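Local structure of probable ATP-dependent kinase TDA10 (Saccharomyces cerevisiae, 1ODF) at residues Phe33-Gly38 with Ile202-Ile207; Ile65-Ile70 with Ile155-Gly160; Lys88-Leu93 with Thr179-Asp184; Glu173-Leu178 with Tyr252-Asn257. The protein probably acts as an ATP-dependent kinase whose substrate is not yet known, with a fold that closely resembles that of bacterial pantothenate kinase. All coordinates share one frame; numbering follows the deposited sequence.

Contact 1: residues Phe33-Gly38 with Ile202-Ile207; sequences FIFFSG and IKSLGI
F33 to F36 pair in register with S204 to I207 as neighbouring parallel strands of the central sheet of a P-loop kinase, and G38, just past the first strand, opens the predicted ATP-binding loop. Five backbone hydrogen bonds join the two, from F33 N to K203 O at one end to S37 N to I207 O at the other. Side-chain packing is tightest where F36 meets I207. With CG1 beside its own backbone N (chi1 -46°), I207 sets that methylene over one face of the F36 ring, a CH-pi contact 3.7 Å from CG1 to the ring centroid; helices 8-24 and 44-59 cover this side. On the face carrying F33, F35 and S204 the fit is less close: I202 CG2 lies 4.1 Å from F33 CG and 4.2 Å from F35 CZ, reaching both rings with one methyl. G206 adds no side chain there. The solvent side is at K203, a partly exposed residue whose CB points away from strand 33-37, while its carbonyl stays bound to F33. S37 OG bonds to L163 O outside the pair. Beside F35, S204 OG approaches the ring obliquely, 3.8 Å from CE1.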
loop_
_atom_site.group_PDB
_atom_site.type_symbol
_atom_site.label_atom_id
_atom_site.label_comp_id
_atom_site.label_asym_id
_atom_site.label_seq_id
_atom_site.Cartn_x
_atom_site.Cartn_y
_atom_site.Cartn_z
ATOM N N PHE A 33 13.968 1.770 -1.264
ATOM C CA PHE A 33 12.581 1.557 -0.876
ATOM C C PHE A 33 12.147 0.117 -1.137
ATOM O O PHE A 33 12.662 -0.551 -2.040
ATOM C CB PHE A 33 11.650 2.515 -1.626
ATOM C CG PHE A 33 11.611 3.893 -1.036
ATOM C CD1 PHE A 33 12.752 4.698 -1.030
ATOM C CD2 PHE A 33 10.449 4.370 -0.438
ATOM C CE1 PHE A 33 12.736 5.961 -0.432
ATOM C CE2 PHE A 33 10.422 5.632 0.165
ATOM C CZ PHE A 33 11.569 6.430 0.168
ATOM N N ILE A 34 11.220 -0.359 -0.314
ATOM C CA ILE A 34 10.674 -1.692 -0.471
ATOM C C ILE A 34 9.154 -1.554 -0.381
ATOM O O ILE A 34 8.598 -1.240 0.679
ATOM C CB ILE A 34 11.191 -2.654 0.608
ATOM C CG1 ILE A 34 12.712 -2.777 0.499
ATOM C CG2 ILE A 34 10.555 -4.036 0.410
ATOM C CD1 ILE A 34 13.323 -3.714 1.497
ATOM N N PHE A 35 8.502 -1.763 -1.521
ATOM C CA PHE A 35 7.060 -1.648 -1.629
ATOM C C PHE A 35 6.350 -2.989 -1.566
ATOM O O PHE A 35 6.749 -3.951 -2.240
ATOM C CB PHE A 35 6.673 -0.981 -2.956
ATOM C CG PHE A 35 7.153 0.433 -3.101
ATOM C CD1 PHE A 35 7.838 0.828 -4.249
ATOM C CD2 PHE A 35 6.892 1.385 -2.110
ATOM C CE1 PHE A 35 8.258 2.153 -4.416
ATOM C CE2 PHE A 35 7.307 2.716 -2.263
ATOM C CZ PHE A 35 7.990 3.101 -3.420
ATOM N N PHE A 36 5.305 -3.049 -0.744
ATOM C CA PHE A 36 4.487 -4.248 -0.648
ATOM C C PHE A 36 3.120 -3.845 -1.154
ATOM O O PHE A 36 2.565 -2.834 -0.711
ATOM C CB PHE A 36 4.378 -4.762 0.785
ATOM C CG PHE A 36 5.617 -5.465 1.271
ATOM C CD1 PHE A 36 6.755 -4.740 1.628
ATOM C CD2 PHE A 36 5.642 -6.849 1.383
ATOM C CE1 PHE A 36 7.893 -5.389 2.095
ATOM C CE2 PHE A 36 6.777 -7.510 1.851
ATOM C CZ PHE A 36 7.903 -6.780 2.209
ATOM N N SER A 37 2.599 -4.627 -2.098
ATOM C CA SER A 37 1.297 -4.370 -2.699
ATOM C C SER A 37 0.486 -5.658 -2.813
ATOM O O SER A 37 0.997 -6.699 -3.244
ATOM C CB SER A 37 1.478 -3.767 -4.094
ATOM O OG SER A 37 0.261 -3.266 -4.607
ATOM N N GLY A 38 -0.781 -5.582 -2.432
ATOM C CA GLY A 38 -1.635 -6.753 -2.509
ATOM C C GLY A 38 -3.067 -6.420 -2.144
ATOM O O GLY A 38 -3.311 -5.471 -1.402
ATOM N N ILE A 202 13.464 7.444 -6.919
ATOM C CA ILE A 202 13.218 6.343 -6.005
ATOM C C ILE A 202 13.693 4.980 -6.506
ATOM O O ILE A 202 13.246 4.493 -7.534
ATOM C CB ILE A 202 11.724 6.288 -5.629
ATOM C CG1 ILE A 202 11.429 7.416 -4.633
ATOM C CG2 ILE A 202 11.355 4.920 -5.038
ATOM C CD1 ILE A 202 9.996 7.480 -4.181
ATOM N N LYS A 203 14.621 4.383 -5.762
ATOM C CA LYS A 203 15.166 3.069 -6.099
ATOM C C LYS A 203 14.516 2.069 -5.164
ATOM O O LYS A 203 14.522 2.257 -3.941
ATOM C CB LYS A 203 16.689 3.072 -5.968
ATOM C CG LYS A 203 17.338 3.858 -7.096
ATOM C CD LYS A 203 16.897 3.280 -8.436
ATOM C CE LYS A 203 17.160 4.222 -9.586
ATOM N NZ LYS A 203 16.655 3.659 -10.878
ATOM N N SER A 204 13.983 0.989 -5.742
ATOM C CA SER A 204 13.226 0.040 -4.947
ATOM C C SER A 204 13.118 -1.403 -5.417
ATOM O O SER A 204 13.390 -1.747 -6.573
ATOM C CB SER A 204 11.801 0.567 -4.842
ATOM O OG SER A 204 11.279 0.686 -6.164
ATOM N N LEU A 205 12.671 -2.229 -4.477
ATOM C CA LEU A 205 12.409 -3.639 -4.700
ATOM C C LEU A 205 10.908 -3.751 -4.449
ATOM O O LEU A 205 10.372 -3.099 -3.547
ATOM C CB LEU A 205 13.182 -4.503 -3.702
ATOM C CG LEU A 205 14.694 -4.467 -3.888
ATOM C CD1 LEU A 205 15.352 -5.294 -2.802
ATOM C CD2 LEU A 205 15.039 -4.995 -5.279
ATOM N N GLY A 206 10.228 -4.556 -5.255
ATOM C CA GLY A 206 8.799 -4.687 -5.088
ATOM C C GLY A 206 8.332 -6.086 -4.779
ATOM O O GLY A 206 8.877 -7.060 -5.296
ATOM N N ILE A 207 7.323 -6.176 -3.918
ATOM C CA ILE A 207 6.724 -7.447 -3.533
ATOM C C ILE A 207 5.258 -7.328 -3.922
ATOM O O ILE A 207 4.510 -6.541 -3.338
ATOM C CB ILE A 207 6.785 -7.693 -2.013
ATOM C CG1 ILE A 207 8.188 -7.367 -1.464
ATOM C CG2 ILE A 207 6.349 -9.143 -1.723
ATOM C CD1 ILE A 207 9.272 -8.273 -1.956
#

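Contact 2: residues Ile65-Ile70 with Ile155-Gly160; sequences IGYASI and IFILEG
Strands 65-69 and 155-160 run parallel, I65 level with I155 and S69 with E159, at one margin of the central sheet of this P-loop kinase fold. Backbone hydrogen bonds form the first group: G66 N to I155 O, I157 N to G66 O, A68 N to I157 O, E159 N to A68 O and I70 N to E159 O.

Apolar contacts occupy both faces. I65 CD1 lies against I155 CB, 3.7 Å away, the two side chains side by side. Swung anti to its backbone N (chi1 176°), the Y67 ring crosses I157 obliquely, with CD2 3.6 Å from I157 CG2. The bent chain of E159 sets its CG methylene in van der Waals contact with Y67 OH, at 3.4 Å. The other face holds A68 CB, 3.7 Å from F156 CZ, and the F156 ring, which has G66 O over one face.

Among the polar side chains, E159 OE1 takes a weak hydrogen bond from S69 OG, whose stronger partner is D71 N. Y67 OH pairs with S48 OG. Were Y67 an alanine, S48 OG would probably lose this partner and a gap would be likely to open beside I157 CG2 and E159 CG.

Helix 44-59 packs over the face of Y67 and E159, bringing K44 of the predicted ATP site against the E159 side chain, while OE2 has a weak hydrogen bond with S45 OG; strand 32-37 flanks 155-160 on its other side, while 65-69 is an outermost strand of the sheet.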
loop_
_atom_site.group_PDB
_atom_site.type_symbol
_atom_site.label_atom_id
_atom_site.label_comp_id
_atom_site.label_asym_id
_atom_site.label_seq_id
_atom_site.Cartn_x
_atom_site.Cartn_y
_atom_site.Cartn_z
ATOM N N ILE A 65 16.308 1.489 9.488
ATOM C CA ILE A 65 15.152 0.891 8.822
ATOM C C ILE A 65 13.835 1.592 9.159
ATOM O O ILE A 65 13.469 1.716 10.321
ATOM C CB ILE A 65 14.987 -0.607 9.209
ATOM C CG1 ILE A 65 16.332 -1.340 9.105
ATOM C CG2 ILE A 65 13.945 -1.268 8.303
ATOM C CD1 ILE A 65 16.920 -1.396 7.707
ATOM N N GLY A 66 13.120 2.034 8.133
ATOM C CA GLY A 66 11.844 2.694 8.347
ATOM C C GLY A 66 10.682 1.868 7.810
ATOM O O GLY A 66 10.835 1.078 6.873
ATOM N N TYR A 67 9.509 2.047 8.402
ATOM C CA TYR A 67 8.328 1.314 7.968
ATOM C C TYR A 67 7.088 2.181 8.064
ATOM O O TYR A 67 6.948 2.990 8.982
ATOM C CB TYR A 67 8.132 0.056 8.826
ATOM C CG TYR A 67 6.869 -0.718 8.502
ATOM C CD1 TYR A 67 5.606 -0.247 8.894
ATOM C CD2 TYR A 67 6.928 -1.895 7.758
ATOM C CE1 TYR A 67 4.437 -0.923 8.542
ATOM C CE2 TYR A 67 5.770 -2.586 7.405
ATOM C CZ TYR A 67 4.528 -2.094 7.795
ATOM O OH TYR A 67 3.391 -2.783 7.434
ATOM N N ALA A 68 6.186 2.006 7.108
ATOM C CA ALA A 68 4.943 2.747 7.118
ATOM C C ALA A 68 3.904 2.101 6.213
ATOM O O ALA A 68 4.236 1.466 5.215
ATOM C CB ALA A 68 5.183 4.197 6.680
ATOM N N SER A 69 2.646 2.232 6.609
ATOM C CA SER A 69 1.533 1.758 5.804
ATOM C C SER A 69 1.074 3.050 5.151
ATOM O O SER A 69 1.121 4.111 5.776
ATOM C CB SER A 69 0.404 1.213 6.675
ATOM O OG SER A 69 -0.839 1.326 5.996
ATOM N N ILE A 70 0.659 2.991 3.897
ATOM C CA ILE A 70 0.198 4.210 3.253
ATOM C C ILE A 70 -0.950 4.833 4.061
ATOM O O ILE A 70 -1.121 6.052 4.071
ATOM C CB ILE A 70 -0.262 3.940 1.787
ATOM C CG1 ILE A 70 -0.668 5.253 1.109
ATOM C CG2 ILE A 70 -1.407 2.938 1.770
ATOM C CD1 ILE A 70 0.481 6.238 0.919
ATOM N N ILE A 155 16.813 1.878 4.533
ATOM C CA ILE A 155 15.771 1.064 3.919
ATOM C C ILE A 155 14.412 1.553 4.393
ATOM O O ILE A 155 14.177 1.676 5.592
ATOM C CB ILE A 155 15.918 -0.439 4.294
ATOM C CG1 ILE A 155 17.210 -0.994 3.688
ATOM C CG2 ILE A 155 14.701 -1.239 3.801
ATOM C CD1 ILE A 155 17.508 -2.415 4.088
ATOM N N PHE A 156 13.528 1.858 3.450
ATOM C CA PHE A 156 12.198 2.306 3.814
ATOM C C PHE A 156 11.138 1.392 3.225
ATOM O O PHE A 156 11.011 1.243 2.007
ATOM C CB PHE A 156 11.947 3.746 3.366
ATOM C CG PHE A 156 10.696 4.323 3.938
ATOM C CD1 PHE A 156 9.448 3.967 3.425
ATOM C CD2 PHE A 156 10.748 5.159 5.056
ATOM C CE1 PHE A 156 8.274 4.428 4.018
ATOM C CE2 PHE A 156 9.568 5.629 5.660
ATOM C CZ PHE A 156 8.336 5.261 5.140
ATOM N N ILE A 157 10.371 0.794 4.123
ATOM C CA ILE A 157 9.315 -0.134 3.765
ATOM C C ILE A 157 7.965 0.563 3.774
ATOM O O ILE A 157 7.553 1.112 4.792
ATOM C CB ILE A 157 9.284 -1.319 4.767
ATOM C CG1 ILE A 157 10.652 -2.004 4.786
ATOM C CG2 ILE A 157 8.191 -2.309 4.395
ATOM C CD1 ILE A 157 10.752 -3.147 5.772
ATOM N N LEU A 158 7.291 0.558 2.629
ATOM C CA LEU A 158 5.967 1.160 2.516
ATOM C C LEU A 158 5.026 0.082 1.960
ATOM O O LEU A 158 5.413 -0.691 1.074
ATOM C CB LEU A 158 5.994 2.378 1.585
ATOM C CG LEU A 158 4.662 3.131 1.429
ATOM C CD1 LEU A 158 4.264 3.768 2.767
ATOM C CD2 LEU A 158 4.793 4.185 0.346
ATOM N N GLU A 159 3.803 0.024 2.485
ATOM C CA GLU A 159 2.844 -0.979 2.038
ATOM C C GLU A 159 1.423 -0.446 1.928
ATOM O O GLU A 159 0.996 0.385 2.729
ATOM C CB GLU A 159 2.864 -2.180 2.984
ATOM C CG GLU A 159 2.251 -1.913 4.352
ATOM C CD GLU A 159 0.732 -2.081 4.378
ATOM O OE1 GLU A 159 0.113 -1.595 5.345
ATOM O OE2 GLU A 159 0.154 -2.699 3.449
ATOM N N GLY A 160 0.707 -0.942 0.920
ATOM C CA GLY A 160 -0.669 -0.549 0.676
ATOM C C GLY A 160 -1.306 -1.501 -0.326
ATOM O O GLY A 160 -0.606 -2.226 -1.044
#

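Contact 3: residues Lys88-Leu93 with Thr179-Asp184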
loop_
_atom_site.group_PDB
_atom_site.type_symbol
_atom_site.label_atom_id
_atom_site.label_comp_id
_atom_site.label_asym_id
_atom_site.label_seq_id
_atom_site.Cartn_x
_atom_site.Cartn_y
_atom_site.Cartn_z
ATOM N N LYS A 88 -18.801 16.136 -2.874
ATOM C CA LYS A 88 -20.095 15.732 -2.333
ATOM C C LYS A 88 -20.863 14.679 -3.132
ATOM O O LYS A 88 -21.606 13.878 -2.558
ATOM C CB LYS A 88 -20.973 16.977 -2.140
ATOM C CG LYS A 88 -21.225 17.771 -3.423
ATOM C CD LYS A 88 -21.726 19.190 -3.139
ATOM C CE LYS A 88 -23.033 19.200 -2.356
ATOM N NZ LYS A 88 -23.520 20.586 -2.091
ATOM N N ASN A 89 -20.679 14.661 -4.447
ATOM C CA ASN A 89 -21.405 13.707 -5.277
ATOM C C ASN A 89 -20.636 12.453 -5.652
ATOM O O ASN A 89 -21.159 11.587 -6.356
ATOM C CB ASN A 89 -21.910 14.412 -6.531
ATOM C CG ASN A 89 -22.812 15.586 -6.199
ATOM O OD1 ASN A 89 -23.850 15.420 -5.545
ATOM N ND2 ASN A 89 -22.418 16.780 -6.635
ATOM N N ASN A 90 -19.399 12.352 -5.183
ATOM C CA ASN A 90 -18.581 11.182 -5.467
ATOM C C ASN A 90 -18.672 10.268 -4.244
ATOM O O ASN A 90 -18.079 10.551 -3.201
ATOM C CB ASN A 90 -17.130 11.603 -5.717
ATOM C CG ASN A 90 -16.284 10.477 -6.264
ATOM O OD1 ASN A 90 -16.196 9.410 -5.660
ATOM N ND2 ASN A 90 -15.655 10.705 -7.415
ATOM N N LYS A 91 -19.420 9.179 -4.369
ATOM C CA LYS A 91 -19.588 8.264 -3.249
ATOM C C LYS A 91 -18.312 7.524 -2.854
ATOM O O LYS A 91 -18.155 7.121 -1.699
ATOM C CB LYS A 91 -20.713 7.265 -3.544
ATOM C CG LYS A 91 -22.109 7.882 -3.471
ATOM C CD LYS A 91 -23.232 6.836 -3.423
ATOM C CE LYS A 91 -23.609 6.301 -4.801
ATOM N NZ LYS A 91 -22.511 5.535 -5.445
ATOM N N LEU A 92 -17.396 7.355 -3.801
ATOM C CA LEU A 92 -16.143 6.661 -3.522
ATOM C C LEU A 92 -15.181 7.489 -2.660
ATOM O O LEU A 92 -14.277 6.941 -2.018
ATOM C CB LEU A 92 -15.457 6.276 -4.834
ATOM C CG LEU A 92 -16.247 5.323 -5.735
ATOM C CD1 LEU A 92 -15.457 5.051 -6.996
ATOM C CD2 LEU A 92 -16.528 4.028 -4.998
ATOM N N LEU A 93 -15.380 8.804 -2.632
ATOM C CA LEU A 93 -14.503 9.673 -1.857
ATOM C C LEU A 93 -15.062 10.068 -0.501
ATOM O O LEU A 93 -14.403 10.775 0.271
ATOM C CB LEU A 93 -14.156 10.925 -2.667
ATOM C CG LEU A 93 -13.208 10.651 -3.839
ATOM C CD1 LEU A 93 -12.949 11.941 -4.597
ATOM C CD2 LEU A 93 -11.889 10.049 -3.309
ATOM N N THR A 179 -15.257 5.693 -15.245
ATOM C CA THR A 179 -16.389 6.590 -15.345
ATOM C C THR A 179 -16.873 6.996 -13.966
ATOM O O THR A 179 -16.335 6.554 -12.949
ATOM C CB THR A 179 -17.548 5.926 -16.079
ATOM O OG1 THR A 179 -18.588 6.888 -16.290
ATOM C CG2 THR A 179 -18.093 4.756 -15.254
ATOM N N GLY A 180 -17.897 7.840 -13.945
ATOM C CA GLY A 180 -18.467 8.292 -12.693
ATOM C C GLY A 180 -17.464 8.723 -11.645
ATOM O O GLY A 180 -16.563 9.524 -11.910
ATOM N N ASP A 181 -17.618 8.176 -10.446
ATOM C CA ASP A 181 -16.750 8.525 -9.331
ATOM C C ASP A 181 -15.287 8.135 -9.530
ATOM O O ASP A 181 -14.402 8.687 -8.871
ATOM C CB ASP A 181 -17.286 7.897 -8.038
ATOM C CG ASP A 181 -18.702 8.360 -7.698
ATOM O OD1 ASP A 181 -19.033 9.533 -7.974
ATOM O OD2 ASP A 181 -19.479 7.556 -7.138
ATOM N N MET A 182 -15.025 7.194 -10.432
ATOM C CA MET A 182 -13.654 6.757 -10.669
ATOM C C MET A 182 -12.808 7.787 -11.387
ATOM O O MET A 182 -11.585 7.737 -11.329
ATOM C CB MET A 182 -13.621 5.446 -11.457
ATOM C CG MET A 182 -13.828 4.213 -10.597
ATOM S SD MET A 182 -12.722 4.179 -9.157
ATOM C CE MET A 182 -11.097 3.846 -9.956
ATOM N N VAL A 183 -13.461 8.720 -12.062
ATOM C CA VAL A 183 -12.753 9.756 -12.794
ATOM C C VAL A 183 -11.843 10.555 -11.868
ATOM O O VAL A 183 -10.668 10.764 -12.173
ATOM C CB VAL A 183 -13.753 10.693 -13.499
ATOM C CG1 VAL A 183 -13.043 11.935 -14.034
ATOM C CG2 VAL A 183 -14.432 9.933 -14.634
ATOM N N ASP A 184 -12.383 10.996 -10.736
ATOM C CA ASP A 184 -11.594 11.762 -9.779
ATOM C C ASP A 184 -10.570 10.864 -9.077
ATOM O O ASP A 184 -9.438 11.276 -8.826
ATOM C CB ASP A 184 -12.500 12.412 -8.725
ATOM C CG ASP A 184 -13.461 13.432 -9.319
ATOM O OD1 ASP A 184 -12.995 14.430 -9.920
ATOM O OD2 ASP A 184 -14.688 13.234 -9.181
#
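N90 and D181 bring their backbones to 5.0 Å between CA atoms, where the irregular segment 88-93 meets a type II' beta turn, T179 to M182, with G180 at positive phi. The N90 side chain extends anti to the backbone N (chi1 -169°) and slides past that of D181 in the opposite direction, their amide and carboxylate planes 36° apart. ND2 grips two acceptors, both close to the amide plane: D181 O at 2.8 Å, met on a lone pair with an N-H...O angle of 165°, and D184 OD2 at 3.2 Å, met on its anti lone pair.

The turn leads into helix 182-195, so the contact joins the lead-in to this helix to the loop that links helices 77-86 and 104-114. N90 OD1 faces back into its own loop, accepting weak hydrogen bonds from L92 N and L93 N. A leucine in place of N90 would probably leave D181 O and D184 OD2 without this donor and the loop amides without their side-chain acceptor.

D181 OD2 receives a weak bond from K91 N, and K91 NZ stands 4.0 Å from D181 OD2, too far for a salt bridge. L92 provides the apolar part: CD1 lies 3.5 Å from D181 CB and 3.6 Å from M182 SD, crossing both side chains obliquely. M182 also touches P250, S251 and Y255 of helix 249-262.

Contact 4: residues Glu173-Leu178 with Tyr252-Asn257; sequences ENNDLL and YKLYLN
L254 projects from helix 249-262 against N175, L177 and L178, in the loop that follows strand 155-160, and meets there an Asx motif built on N175. No hydrogen bond crosses the contact, which rests on van der Waals packing.

Followed outward, L254 begins with CB, which lies over the centre of the neighbouring Y255 ring on its own helix. CG comes next, 3.9 Å from L177 CB. The chain then forks. CD1 turns to L178, 3.9 Å from that residue's CD1 and a little farther from its CB, the two leucines crossing obliquely. CD2 goes to N175 instead, 3.7 Å from ND2, so that one branch touches a buried leucine and the other an amide. The first torsion, -127°, lies away from the usual staggered positions.

L177, on the exposed side, reaches the residue before L254 on the helix: CD1 is 3.6 Å from K253 O, and CD2 is near K253 CB. Beyond CG the K253 chain is extended, its end leading away from the loop. L178 is buried and also packs on I168 and I172 and on N186 of helix 182-195, the last tying the loop to that helix.

The loop's shape is held from within by N175, whose side chain is anti to its backbone N (chi1 -172°). Its OD1 accepts from L178 N at 3.0 Å, with the donor 46° out of the carbonyl plane.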
loop_
_atom_site.group_PDB
_atom_site.type_symbol
_atom_site.label_atom_id
_atom_site.label_comp_id
_atom_site.label_asym_id
_atom_site.label_seq_id
_atom_site.Cartn_x
_atom_site.Cartn_y
_atom_site.Cartn_z
ATOM N N GLU A 173 -12.031 8.924 -21.632
ATOM C CA GLU A 173 -13.469 9.021 -21.842
ATOM C C GLU A 173 -13.994 7.863 -22.673
ATOM O O GLU A 173 -15.191 7.777 -22.940
ATOM C CB GLU A 173 -13.819 10.340 -22.525
ATOM C CG GLU A 173 -13.867 11.522 -21.579
ATOM C CD GLU A 173 -13.880 12.846 -22.313
ATOM O OE1 GLU A 173 -14.776 13.065 -23.157
ATOM O OE2 GLU A 173 -12.985 13.670 -22.042
ATOM N N ASN A 174 -13.091 6.979 -23.079
ATOM C CA ASN A 174 -13.459 5.818 -23.874
ATOM C C ASN A 174 -13.427 4.551 -23.031
ATOM O O ASN A 174 -14.051 3.551 -23.382
ATOM C CB ASN A 174 -12.515 5.678 -25.069
ATOM C CG ASN A 174 -12.680 6.805 -26.067
ATOM O OD1 ASN A 174 -12.613 7.984 -25.707
ATOM N ND2 ASN A 174 -12.900 6.450 -27.330
ATOM N N ASN A 175 -12.701 4.600 -21.918
ATOM C CA ASN A 175 -12.600 3.452 -21.019
ATOM C C ASN A 175 -13.882 3.309 -20.197
ATOM O O ASN A 175 -14.203 4.163 -19.367
ATOM C CB ASN A 175 -11.404 3.611 -20.082
ATOM C CG ASN A 175 -11.143 2.362 -19.267
ATOM O OD1 ASN A 175 -12.041 1.844 -18.598
ATOM N ND2 ASN A 175 -9.910 1.870 -19.319
ATOM N N ASP A 176 -14.602 2.217 -20.426
ATOM C CA ASP A 176 -15.865 1.961 -19.738
ATOM C C ASP A 176 -15.733 1.867 -18.219
ATOM O O ASP A 176 -16.611 2.327 -17.483
ATOM C CB ASP A 176 -16.488 0.679 -20.287
ATOM C CG ASP A 176 -16.432 0.617 -21.801
ATOM O OD1 ASP A 176 -16.928 1.562 -22.456
ATOM O OD2 ASP A 176 -15.887 -0.375 -22.334
ATOM N N LEU A 177 -14.638 1.269 -17.755
ATOM C CA LEU A 177 -14.389 1.119 -16.322
ATOM C C LEU A 177 -14.102 2.480 -15.679
ATOM O O LEU A 177 -14.412 2.717 -14.506
ATOM C CB LEU A 177 -13.205 0.167 -16.099
ATOM C CG LEU A 177 -13.436 -1.289 -16.522
ATOM C CD1 LEU A 177 -12.121 -2.042 -16.588
ATOM C CD2 LEU A 177 -14.392 -1.948 -15.539
ATOM N N LEU A 178 -13.518 3.378 -16.465
ATOM C CA LEU A 178 -13.185 4.701 -15.975
ATOM C C LEU A 178 -14.331 5.673 -16.189
ATOM O O LEU A 178 -14.379 6.393 -17.184
ATOM C CB LEU A 178 -11.923 5.219 -16.666
ATOM C CG LEU A 178 -11.441 6.578 -16.157
ATOM C CD1 LEU A 178 -11.317 6.546 -14.636
ATOM C CD2 LEU A 178 -10.113 6.924 -16.809
ATOM N N TYR A 252 -9.673 -2.119 -8.553
ATOM C CA TYR A 252 -9.078 -3.410 -8.875
ATOM C C TYR A 252 -9.261 -3.732 -10.352
ATOM O O TYR A 252 -8.294 -4.044 -11.049
ATOM C CB TYR A 252 -9.710 -4.523 -8.016
ATOM C CG TYR A 252 -9.206 -4.563 -6.589
ATOM C CD1 TYR A 252 -10.092 -4.652 -5.512
ATOM C CD2 TYR A 252 -7.838 -4.495 -6.312
ATOM C CE1 TYR A 252 -9.622 -4.666 -4.192
ATOM C CE2 TYR A 252 -7.362 -4.510 -4.997
ATOM C CZ TYR A 252 -8.254 -4.592 -3.944
ATOM O OH TYR A 252 -7.775 -4.576 -2.647
ATOM N N LYS A 253 -10.502 -3.639 -10.819
ATOM C CA LYS A 253 -10.825 -3.927 -12.211
ATOM C C LYS A 253 -10.079 -3.024 -13.191
ATOM O O LYS A 253 -9.697 -3.459 -14.273
ATOM C CB LYS A 253 -12.331 -3.775 -12.456
ATOM C CG LYS A 253 -13.205 -4.700 -11.638
ATOM C CD LYS A 253 -14.679 -4.492 -11.978
ATOM C CE LYS A 253 -15.568 -5.473 -11.219
ATOM N NZ LYS A 253 -17.007 -5.397 -11.645
ATOM N N LEU A 254 -9.883 -1.766 -12.815
ATOM C CA LEU A 254 -9.194 -0.830 -13.687
ATOM C C LEU A 254 -7.665 -0.962 -13.737
ATOM O O LEU A 254 -7.091 -0.992 -14.820
ATOM C CB LEU A 254 -9.530 0.609 -13.288
ATOM C CG LEU A 254 -10.050 1.559 -14.376
ATOM C CD1 LEU A 254 -9.802 2.991 -13.932
ATOM C CD2 LEU A 254 -9.361 1.291 -15.705
ATOM N N TYR A 255 -7.018 -1.065 -12.573
ATOM C CA TYR A 255 -5.553 -1.095 -12.508
ATOM C C TYR A 255 -4.794 -2.381 -12.215
ATOM O O TYR A 255 -3.640 -2.511 -12.621
ATOM C CB TYR A 255 -5.070 -0.064 -11.484
ATOM C CG TYR A 255 -5.789 1.265 -11.518
ATOM C CD1 TYR A 255 -6.659 1.639 -10.490
ATOM C CD2 TYR A 255 -5.560 2.173 -12.549
ATOM C CE1 TYR A 255 -7.277 2.895 -10.488
ATOM C CE2 TYR A 255 -6.166 3.430 -12.559
ATOM C CZ TYR A 255 -7.022 3.786 -11.528
ATOM O OH TYR A 255 -7.598 5.034 -11.536
ATOM N N LEU A 256 -5.408 -3.320 -11.505
ATOM C CA LEU A 256 -4.704 -4.541 -11.123
ATOM C C LEU A 256 -3.979 -5.293 -12.232
ATOM O O LEU A 256 -2.849 -5.744 -12.049
ATOM C CB LEU A 256 -5.642 -5.504 -10.388
ATOM C CG LEU A 256 -4.907 -6.694 -9.741
ATOM C CD1 LEU A 256 -3.930 -6.177 -8.670
ATOM C CD2 LEU A 256 -5.903 -7.666 -9.120
ATOM N N ASN A 257 -4.615 -5.423 -13.386
ATOM C CA ASN A 257 -4.007 -6.154 -14.491
ATOM C C ASN A 257 -2.692 -5.535 -15.004
ATOM O O ASN A 257 -1.650 -6.188 -14.982
ATOM C CB ASN A 257 -5.016 -6.285 -15.631
ATOM C CG ASN A 257 -4.519 -7.183 -16.741
ATOM O OD1 ASN A 257 -3.404 -7.706 -16.687
ATOM N ND2 ASN A 257 -5.344 -7.367 -17.756
#

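How the contacts relate
Contacts 1 and 2 share one sheet, where strands 32-37 and 155-160 are neighbours; I34 probably bonds through N to F156 O and through O to L158 N. Both adjoin the predicted ATP site: contact 1 contains G38, and E159 of contact 2 comes within about 3 Å of the K44 side chain and about 5 Å of a bound sulfate, probably from the crystallisation liquor. Contacts 3 and 4, centred 14 Å apart, touch where M182 CE lies 4.0 Å from Y255 CE1; contact 4 nears contact 1 to about 5 Å between nearest atoms without touching it. Contact 3 is centred about 28 Å from contacts 1 and 2, but L92 and K253 each approach ATP-loop side chains to about 11 Å.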